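Local coordinates for tail spike protein gp49 (Pseudomonas phage LKA1, PDB 4RU4) that probably cleaves the O-specific polysaccharide of Pseudomonas as a lyase, degrading the host cell envelope so that the phage can enter, at residues G369-S374 with C387-T392; T392-P397 with P432-S437; G464-V469 with G491-I496. All blocks are in the same frame, centred on the assembly; numbering follows the deposited sequence. Where two conformers were deposited one is given.

The three contacts lie in series along the pectin lyase-like part of the chain. Contact 1 and contact 2 share Thr392, and their centres are 12 Å apart. Pro395 of contact 2 packs on the backbone of Gly369 and Trp370 in contact 1. Contact 3 follows contact 2 at 11 Å between centres, where Leu434 CD1 meets Leu466 CD1 at 3.7 Å. Contacts 1 and 3 do not touch; their nearest atoms are about 9 Å apart. A calcium ion is held in contact 2 and lies beside contact 1. It is bound by Asp394 and by Gly368, and lies about 13 Å from the side chain of Leu466.

Contact 1 of 3, residues G369-S374 with C387-T392; sequences GWIVIS and CTLYTT
Ile371 reaches from just before strand 372-377 to the end of strand 388-390 and the residue after it, where its side chain lies against Leu389, Tyr390 and Thr391. Its tip does most of the touching. CG1 is anti to the carbonyl carbon (chi1 -58°), and the chain runs on extended to CD1. Ile371 CD1 lies over the backbone of Tyr390, 3.6 Å from Tyr390 C. Ile371 CD1 is also 3.7 Å from Leu389 CB. The other branch, Ile371 CG2, meets Leu389 CD2 at 4.0 Å. The two side chains cross obliquely. Leu389 thus meets one branch with its CB and the other with a terminal methyl. Nearer the backbone, Ile371 CG1 rests on Thr391 CB at 3.9 Å.

Thr391 adds the polar link. Its hydroxyl OG1 donates to Gly369 O over 2.8 Å. The donor approaches at a C=O...O angle of 122° and is tilted 27° from the carbonyl plane. OG1 stands anti to the backbone N of Thr391, while the methyl CG2 turns toward Ile371 CD1. The same OG1 also hydrogen-bonds to Gly393 N, so this buried hydroxyl has two backbone partners and its rotation is probably well fixed. Gly369 has a positive phi and directly follows Gly368, which binds the calcium ion.

Ile363 touches both Ile371 and Leu389, and Leu429 packs on Leu389. Strand 388-390 lies between the parallel strands 362-364 and 428-431, while strand 372-377 belongs to another parallel sheet. Aliphatic residues stacked from coil to coil between such sheets are typical of the interior of a right-handed parallel beta-helix, the pectin lyase-like fold.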
loop_
_atom_site.group_PDB
_atom_site.type_symbol
_atom_site.label_atom_id
_atom_site.label_comp_id
_atom_site.label_asym_id
_atom_site.label_seq_id
_atom_site.Cartn_x
_atom_site.Cartn_y
_atom_site.Cartn_z
ATOM N N GLY B 369 -15.295 -13.137 17.596
ATOM C CA GLY B 369 -16.048 -12.068 16.953
ATOM C C GLY B 369 -15.259 -10.779 16.803
ATOM O O GLY B 369 -15.661 -9.873 16.060
ATOM N N TRP B 370 -14.152 -10.669 17.520
ATOM C CA TRP B 370 -13.267 -9.513 17.387
ATOM C C TRP B 370 -12.416 -9.685 16.122
ATOM O O TRP B 370 -12.377 -10.772 15.537
ATOM C CB TRP B 370 -12.364 -9.366 18.621
ATOM C CG TRP B 370 -11.689 -10.664 19.049
ATOM C CD1 TRP B 370 -12.120 -11.538 20.025
ATOM C CD2 TRP B 370 -10.474 -11.218 18.522
ATOM N NE1 TRP B 370 -11.238 -12.603 20.131
ATOM C CE2 TRP B 370 -10.227 -12.434 19.221
ATOM C CE3 TRP B 370 -9.577 -10.814 17.523
ATOM C CZ2 TRP B 370 -9.111 -13.239 18.963
ATOM C CZ3 TRP B 370 -8.464 -11.621 17.255
ATOM C CH2 TRP B 370 -8.243 -12.818 17.979
ATOM N N ILE B 371 -11.770 -8.603 15.680
ATOM C CA ILE B 371 -10.955 -8.646 14.466
ATOM C C ILE B 371 -9.492 -8.331 14.756
ATOM O O ILE B 371 -8.584 -8.975 14.220
ATOM C CB ILE B 371 -11.492 -7.656 13.400
ATOM C CG1 ILE B 371 -12.946 -7.984 13.055
ATOM C CG2 ILE B 371 -10.623 -7.683 12.117
ATOM C CD1 ILE B 371 -13.597 -6.950 12.138
ATOM N N VAL B 372 -9.259 -7.334 15.613
ATOM C CA VAL B 372 -7.907 -7.011 16.016
ATOM C C VAL B 372 -7.872 -7.073 17.528
ATOM O O VAL B 372 -8.679 -6.424 18.171
ATOM C CB VAL B 372 -7.486 -5.587 15.568
ATOM C CG1 VAL B 372 -6.103 -5.268 16.159
ATOM C CG2 VAL B 372 -7.487 -5.508 14.016
ATOM N N ILE B 373 -6.978 -7.882 18.086
ATOM C CA ILE B 373 -6.856 -8.032 19.545
ATOM C C ILE B 373 -5.458 -7.594 20.019
ATOM O O ILE B 373 -4.480 -7.680 19.272
ATOM C CB ILE B 373 -7.195 -9.489 20.000
ATOM C CG1 ILE B 373 -7.371 -9.566 21.521
ATOM C CG2 ILE B 373 -6.120 -10.487 19.515
ATOM C CD1 ILE B 373 -8.163 -10.769 22.000
ATOM N N SER B 374 -5.336 -7.119 21.255
ATOM C CA SER B 374 -4.025 -6.685 21.719
ATOM C C SER B 374 -3.505 -7.581 22.847
ATOM O O SER B 374 -4.264 -8.265 23.496
ATOM C CB SER B 374 -4.103 -5.243 22.222
ATOM O OG SER B 374 -4.694 -4.392 21.249
ATOM N N CYS B 387 -7.561 -0.130 6.574
ATOM C CA CYS B 387 -7.888 -1.543 6.460
ATOM C C CYS B 387 -9.370 -1.789 6.199
ATOM O O CYS B 387 -10.238 -0.986 6.560
ATOM C CB CYS B 387 -7.446 -2.305 7.711
ATOM S SG CYS B 387 -5.610 -2.344 7.895
ATOM N N THR B 388 -9.646 -2.931 5.587
ATOM C CA THR B 388 -11.011 -3.372 5.378
ATOM C C THR B 388 -11.253 -4.494 6.385
ATOM O O THR B 388 -10.544 -5.509 6.369
ATOM C CB THR B 388 -11.169 -3.880 3.941
ATOM O OG1 THR B 388 -10.967 -2.793 3.031
ATOM C CG2 THR B 388 -12.562 -4.515 3.741
ATOM N N LEU B 389 -12.202 -4.290 7.301
ATOM C CA LEU B 389 -12.398 -5.218 8.415
ATOM C C LEU B 389 -13.806 -5.825 8.330
ATOM O O LEU B 389 -14.775 -5.117 8.032
ATOM C CB LEU B 389 -12.234 -4.492 9.757
ATOM C CG LEU B 389 -10.972 -3.638 9.914
ATOM C CD1 LEU B 389 -11.066 -2.861 11.223
ATOM C CD2 LEU B 389 -9.718 -4.510 9.902
ATOM N N TYR B 390 -13.938 -7.129 8.566
ATOM C CA TYR B 390 -15.273 -7.751 8.561
ATOM C C TYR B 390 -15.419 -8.770 9.665
ATOM O O TYR B 390 -14.580 -9.663 9.801
ATOM C CB TYR B 390 -15.581 -8.438 7.216
ATOM C CG TYR B 390 -16.936 -9.146 7.152
ATOM C CD1 TYR B 390 -18.086 -8.573 7.702
ATOM C CD2 TYR B 390 -17.066 -10.393 6.536
ATOM C CE1 TYR B 390 -19.317 -9.220 7.634
ATOM C CE2 TYR B 390 -18.288 -11.035 6.464
ATOM C CZ TYR B 390 -19.405 -10.448 7.020
ATOM O OH TYR B 390 -20.625 -11.088 6.954
ATOM N N THR B 391 -16.497 -8.656 10.434
ATOM C CA THR B 391 -16.825 -9.695 11.400
ATOM C C THR B 391 -18.262 -10.180 11.230
ATOM O O THR B 391 -19.180 -9.383 10.982
ATOM C CB THR B 391 -16.572 -9.331 12.884
ATOM O OG1 THR B 391 -17.085 -10.388 13.703
ATOM C CG2 THR B 391 -17.268 -8.060 13.261
ATOM N N THR B 392 -18.435 -11.494 11.320
ATOM C CA THR B 392 -19.765 -12.115 11.249
ATOM C C THR B 392 -20.343 -12.304 12.653
ATOM O O THR B 392 -21.461 -12.808 12.813
ATOM C CB THR B 392 -19.686 -13.536 10.604
ATOM O OG1 THR B 392 -18.739 -14.330 11.336
ATOM C CG2 THR B 392 -19.255 -13.478 9.125
#

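Contact 2 of 3, residues T392-P397 with P432-S437; sequences TGDPQP and PSLSTS. With CA (calcium ion), chain C.
Asp394 faces Leu434 and Ser435 between corresponding loops of successive coils of the parallel beta-helix, at a calcium site. The segments run nearly parallel, 11° apart, and water joins their polar groups. Leu434 CD2 meets Gly393 O at 3.4 Å. It also touches Pro395 CD. The Asp394 side chain crosses that of Leu434 at a slant, with CG anti to its own backbone N (chi1 177°). Its carboxylate is thereby carried out toward the second loop. OD1 accepts from Gln396 N, which comes from above the carboxylate plane and closes an Asx turn; it also bonds to Ser438 OG. OD2 accepts from two waters. One of them also donates to Gln396 OE1 and accepts from Ser435 OG; the other donates to Ser433 O. Ser435 OG in turn accepts from Ser437 N, an ST turn.

Gln396 CG, anti to the backbone N (chi1 -170°), lies 3.4 Å from Ser437 O. The bend at chi2 sets the amide beside Ser437 CB. Calcium takes the backbone rather than the carboxylate of Asp394: the ion is bound by Asp394 O at 2.5 Å, by Gly368 O and by four waters, one of which accepts from Asp394 N.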
loop_
_atom_site.group_PDB
_atom_site.type_symbol
_atom_site.label_atom_id
_atom_site.label_comp_id
_atom_site.label_asym_id
_atom_site.label_seq_id
_atom_site.Cartn_x
_atom_site.Cartn_y
_atom_site.Cartn_z
ATOM N N THR B 392 -18.435 -11.494 11.320
ATOM C CA THR B 392 -19.765 -12.115 11.249
ATOM C C THR B 392 -20.343 -12.304 12.653
ATOM O O THR B 392 -21.461 -12.808 12.813
ATOM C CB THR B 392 -19.686 -13.536 10.604
ATOM O OG1 THR B 392 -18.739 -14.330 11.336
ATOM C CG2 THR B 392 -19.255 -13.478 9.125
ATOM N N GLY B 393 -19.583 -11.919 13.680
ATOM C CA GLY B 393 -19.987 -12.191 15.052
ATOM C C GLY B 393 -20.110 -10.947 15.911
ATOM O O GLY B 393 -20.328 -9.846 15.402
ATOM N N ASP B 394 -19.930 -11.124 17.216
ATOM C CA ASP B 394 -20.089 -10.039 18.172
ATOM C C ASP B 394 -19.237 -10.381 19.380
ATOM O O ASP B 394 -19.565 -11.321 20.101
ATOM C CB ASP B 394 -21.566 -9.967 18.605
ATOM C CG ASP B 394 -21.831 -8.920 19.667
ATOM O OD1 ASP B 394 -20.908 -8.153 20.041
ATOM O OD2 ASP B 394 -23.000 -8.834 20.114
ATOM N N PRO B 395 -18.149 -9.621 19.608
ATOM C CA PRO B 395 -17.233 -9.935 20.711
ATOM C C PRO B 395 -17.689 -9.395 22.074
ATOM O O PRO B 395 -17.090 -9.747 23.101
ATOM C CB PRO B 395 -15.919 -9.254 20.275
ATOM C CG PRO B 395 -16.402 -8.015 19.486
ATOM C CD PRO B 395 -17.661 -8.514 18.758
ATOM N N GLN B 396 -18.735 -8.568 22.099
ATOM C CA GLN B 396 -19.174 -7.998 23.381
ATOM C C GLN B 396 -19.572 -9.008 24.480
ATOM O O GLN B 396 -19.279 -8.763 25.660
ATOM C CB GLN B 396 -20.265 -6.930 23.185
ATOM C CG GLN B 396 -20.583 -6.148 24.468
ATOM C CD GLN B 396 -21.590 -6.884 25.346
ATOM O OE1 GLN B 396 -22.391 -7.686 24.850
ATOM N NE2 GLN B 396 -21.512 -6.661 26.661
ATOM N N PRO B 397 -20.238 -10.129 24.121
ATOM C CA PRO B 397 -20.548 -11.072 25.214
ATOM C C PRO B 397 -19.289 -11.621 25.884
ATOM O O PRO B 397 -19.343 -11.934 27.074
ATOM C CB PRO B 397 -21.347 -12.182 24.504
ATOM C CG PRO B 397 -22.107 -11.410 23.452
ATOM C CD PRO B 397 -21.013 -10.450 22.903
ATOM N N PRO B 432 -22.449 -6.802 10.785
ATOM C CA PRO B 432 -23.917 -6.781 10.736
ATOM C C PRO B 432 -24.581 -7.376 11.954
ATOM O O PRO B 432 -25.793 -7.179 12.137
ATOM C CB PRO B 432 -24.254 -7.692 9.544
ATOM C CG PRO B 432 -22.951 -7.876 8.788
ATOM C CD PRO B 432 -21.864 -7.738 9.806
ATOM N N SER B 433 -23.835 -8.129 12.760
ATOM C CA SER B 433 -24.490 -8.924 13.803
ATOM C C SER B 433 -24.111 -8.521 15.217
ATOM O O SER B 433 -24.086 -9.354 16.118
ATOM C CB SER B 433 -24.247 -10.429 13.590
ATOM O OG SER B 433 -24.612 -10.789 12.264
ATOM N N LEU B 434 -23.839 -7.235 15.420
ATOM C CA LEU B 434 -23.593 -6.728 16.775
ATOM C C LEU B 434 -24.921 -6.429 17.480
ATOM O O LEU B 434 -25.984 -6.434 16.841
ATOM C CB LEU B 434 -22.731 -5.452 16.729
ATOM C CG LEU B 434 -21.381 -5.511 16.004
ATOM C CD1 LEU B 434 -20.685 -4.130 16.107
ATOM C CD2 LEU B 434 -20.471 -6.644 16.557
ATOM N N SER B 435 -24.867 -6.165 18.789
ATOM C CA SER B 435 -26.079 -5.754 19.531
ATOM C C SER B 435 -25.996 -4.287 19.940
ATOM O O SER B 435 -24.980 -3.611 19.700
ATOM C CB SER B 435 -26.295 -6.607 20.781
ATOM O OG SER B 435 -25.483 -6.145 21.845
ATOM N N THR B 436 -27.060 -3.797 20.585
ATOM C CA THR B 436 -27.060 -2.440 21.092
ATOM C C THR B 436 -26.153 -2.293 22.295
ATOM O O THR B 436 -26.043 -1.203 22.841
ATOM C CB THR B 436 -28.479 -1.979 21.475
ATOM O OG1 THR B 436 -29.024 -2.904 22.415
ATOM C CG2 THR B 436 -29.364 -1.954 20.238
ATOM N N SER B 437 -25.548 -3.398 22.744
ATOM C CA SER B 437 -24.533 -3.335 23.817
ATOM C C SER B 437 -23.081 -3.397 23.284
ATOM O O SER B 437 -22.133 -3.175 24.024
ATOM C CB SER B 437 -24.760 -4.430 24.877
ATOM O OG SER B 437 -26.033 -4.309 25.506
HETATM CA CA CA C . -18.723 -13.671 20.206
HETATM O O HOH W 1 -21.099 -8.749 13.010
HETATM O O HOH W 2 -23.878 -7.982 22.471
HETATM O O HOH W 3 -25.096 -10.190 19.028
HETATM O O HOH W 4 -19.522 -13.943 17.891
HETATM O O HOH W 5 -18.088 -13.140 22.546
HETATM O O HOH W 6 -18.290 -16.170 20.049
HETATM O O HOH W 7 -20.941 -14.094 20.950
#

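Contact 3 of 3, residues G464-V469 with G491-I496; sequences GSLGKV and GLPSGI
Residues 491-496 curl through a type II turn from Pro493 to Ile496 and come against 464-469, with Gly467 and Ile496 5.2 Å apart at their CA atoms. Where they meet, Ile496 CA lies 3.4 Å from Gly467 O in a CH...O contact. Ile496 is the main side chain of the interface. Its CG1 sits between the backbone N and the carbonyl carbon (chi1 69°), and the two branches reach different partners. Ile496 CG2 lies 3.5 Å from Leu466 O and 3.9 Å from Leu466 CB. Ile496 CD1 extends to Val469 CG2 at 4.0 Å.

Leu492 comes in from before the turn. Leu492 CD2 meets Val469 CG2 at 3.9 Å and Leu466 CD2 at 4.1 Å. The Leu492 and Val469 side chains cross at about a right angle, while Leu466 meets both Leu492 and Ile496 on a slant. Pro493 covers the outer end, with its CG near Gly464 O. A water lies between Gly467 O and Gly495 O.

Leu466 also packs on Leu434 and Leu440 of the preceding coil, and Leu492 on Ile461. Backbone bonds tie Gly467 to both Ser438 and Thr497. Such aliphatic layering at a corner, where parallel strands 468-474 and 497-501 begin, is typical of the interior of a parallel beta-helix, here between neighbouring coils near the end of the pectin lyase-like range.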
loop_
_atom_site.group_PDB
_atom_site.type_symbol
_atom_site.label_atom_id
_atom_site.label_comp_id
_atom_site.label_asym_id
_atom_site.label_seq_id
_atom_site.Cartn_x
_atom_site.Cartn_y
_atom_site.Cartn_z
ATOM N N GLY B 464 -25.711 -3.323 11.674
ATOM C CA GLY B 464 -27.122 -3.336 12.013
ATOM C C GLY B 464 -27.256 -2.562 13.317
ATOM O O GLY B 464 -27.342 -1.338 13.306
ATOM N N SER B 465 -27.247 -3.266 14.447
ATOM C CA SER B 465 -27.234 -2.586 15.744
ATOM C C SER B 465 -25.800 -2.272 16.178
ATOM O O SER B 465 -24.834 -2.910 15.724
ATOM C CB SER B 465 -27.924 -3.440 16.807
ATOM O OG SER B 465 -29.245 -3.710 16.408
ATOM N N LEU B 466 -25.677 -1.289 17.065
ATOM C CA LEU B 466 -24.412 -0.927 17.673
ATOM C C LEU B 466 -24.754 -0.219 18.971
ATOM O O LEU B 466 -25.778 0.461 19.053
ATOM C CB LEU B 466 -23.609 0.013 16.761
ATOM C CG LEU B 466 -22.242 0.482 17.245
ATOM C CD1 LEU B 466 -21.287 -0.722 17.470
ATOM C CD2 LEU B 466 -21.651 1.483 16.217
ATOM N N GLY B 467 -23.910 -0.406 19.984
ATOM C CA GLY B 467 -24.020 0.347 21.215
ATOM C C GLY B 467 -23.153 1.598 21.216
ATOM O O GLY B 467 -23.651 2.716 21.414
ATOM N N LYS B 468 -21.852 1.426 20.984
ATOM C CA LYS B 468 -20.901 2.531 21.211
ATOM C C LYS B 468 -19.761 2.464 20.224
ATOM O O LYS B 468 -19.453 1.378 19.726
ATOM C CB LYS B 468 -20.268 2.445 22.612
ATOM C CG LYS B 468 -21.195 1.942 23.704
ATOM C CD LYS B 468 -20.563 2.077 25.086
ATOM C CE LYS B 468 -21.498 1.515 26.174
ATOM N NZ LYS B 468 -20.874 1.533 27.529
ATOM N N VAL B 469 -19.110 3.609 19.984
ATOM C CA VAL B 469 -17.866 3.612 19.215
ATOM C C VAL B 469 -16.750 3.190 20.166
ATOM O O VAL B 469 -16.142 2.144 19.963
ATOM C CB VAL B 469 -17.567 4.988 18.551
ATOM C CG1 VAL B 469 -16.261 4.947 17.731
ATOM C CG2 VAL B 469 -18.741 5.422 17.663
ATOM N N GLY B 491 -21.687 6.003 8.540
ATOM C CA GLY B 491 -22.495 4.831 8.785
ATOM C C GLY B 491 -22.938 4.545 10.215
ATOM O O GLY B 491 -23.422 3.455 10.490
ATOM N N LEU B 492 -22.754 5.500 11.130
ATOM C CA LEU B 492 -23.187 5.306 12.505
ATOM C C LEU B 492 -24.694 5.419 12.547
ATOM O O LEU B 492 -25.273 6.377 11.988
ATOM C CB LEU B 492 -22.595 6.382 13.422
ATOM C CG LEU B 492 -21.083 6.346 13.624
ATOM C CD1 LEU B 492 -20.631 7.559 14.459
ATOM C CD2 LEU B 492 -20.672 5.009 14.271
ATOM N N PRO B 493 -25.354 4.455 13.199
ATOM C CA PRO B 493 -26.804 4.571 13.297
ATOM C C PRO B 493 -27.211 5.465 14.474
ATOM O O PRO B 493 -26.409 5.732 15.382
ATOM C CB PRO B 493 -27.251 3.125 13.522
ATOM C CG PRO B 493 -26.144 2.512 14.260
ATOM C CD PRO B 493 -24.859 3.191 13.769
ATOM N N SER B 494 -28.451 5.942 14.456
ATOM C CA SER B 494 -28.910 6.812 15.536
ATOM C C SER B 494 -28.994 6.056 16.870
ATOM O O SER B 494 -29.249 4.846 16.916
ATOM C CB SER B 494 -30.256 7.467 15.182
ATOM O OG SER B 494 -31.294 6.507 15.123
ATOM N N GLY B 495 -28.744 6.771 17.957
ATOM C CA GLY B 495 -28.871 6.190 19.286
ATOM C C GLY B 495 -27.580 5.689 19.902
ATOM O O GLY B 495 -27.549 5.393 21.100
ATOM N N ILE B 496 -26.509 5.603 19.117
ATOM C CA ILE B 496 -25.233 5.115 19.681
ATOM C C ILE B 496 -24.595 6.098 20.680
ATOM O O ILE B 496 -24.945 7.272 20.731
ATOM C CB ILE B 496 -24.230 4.635 18.567
ATOM C CG1 ILE B 496 -23.670 5.778 17.694
ATOM C CG2 ILE B 496 -24.924 3.577 17.672
ATOM C CD1 ILE B 496 -22.540 6.667 18.302
HETATM O O HOH W 8 -27.332 2.257 20.565
HETATM O O HOH W 9 -26.073 4.070 23.136
#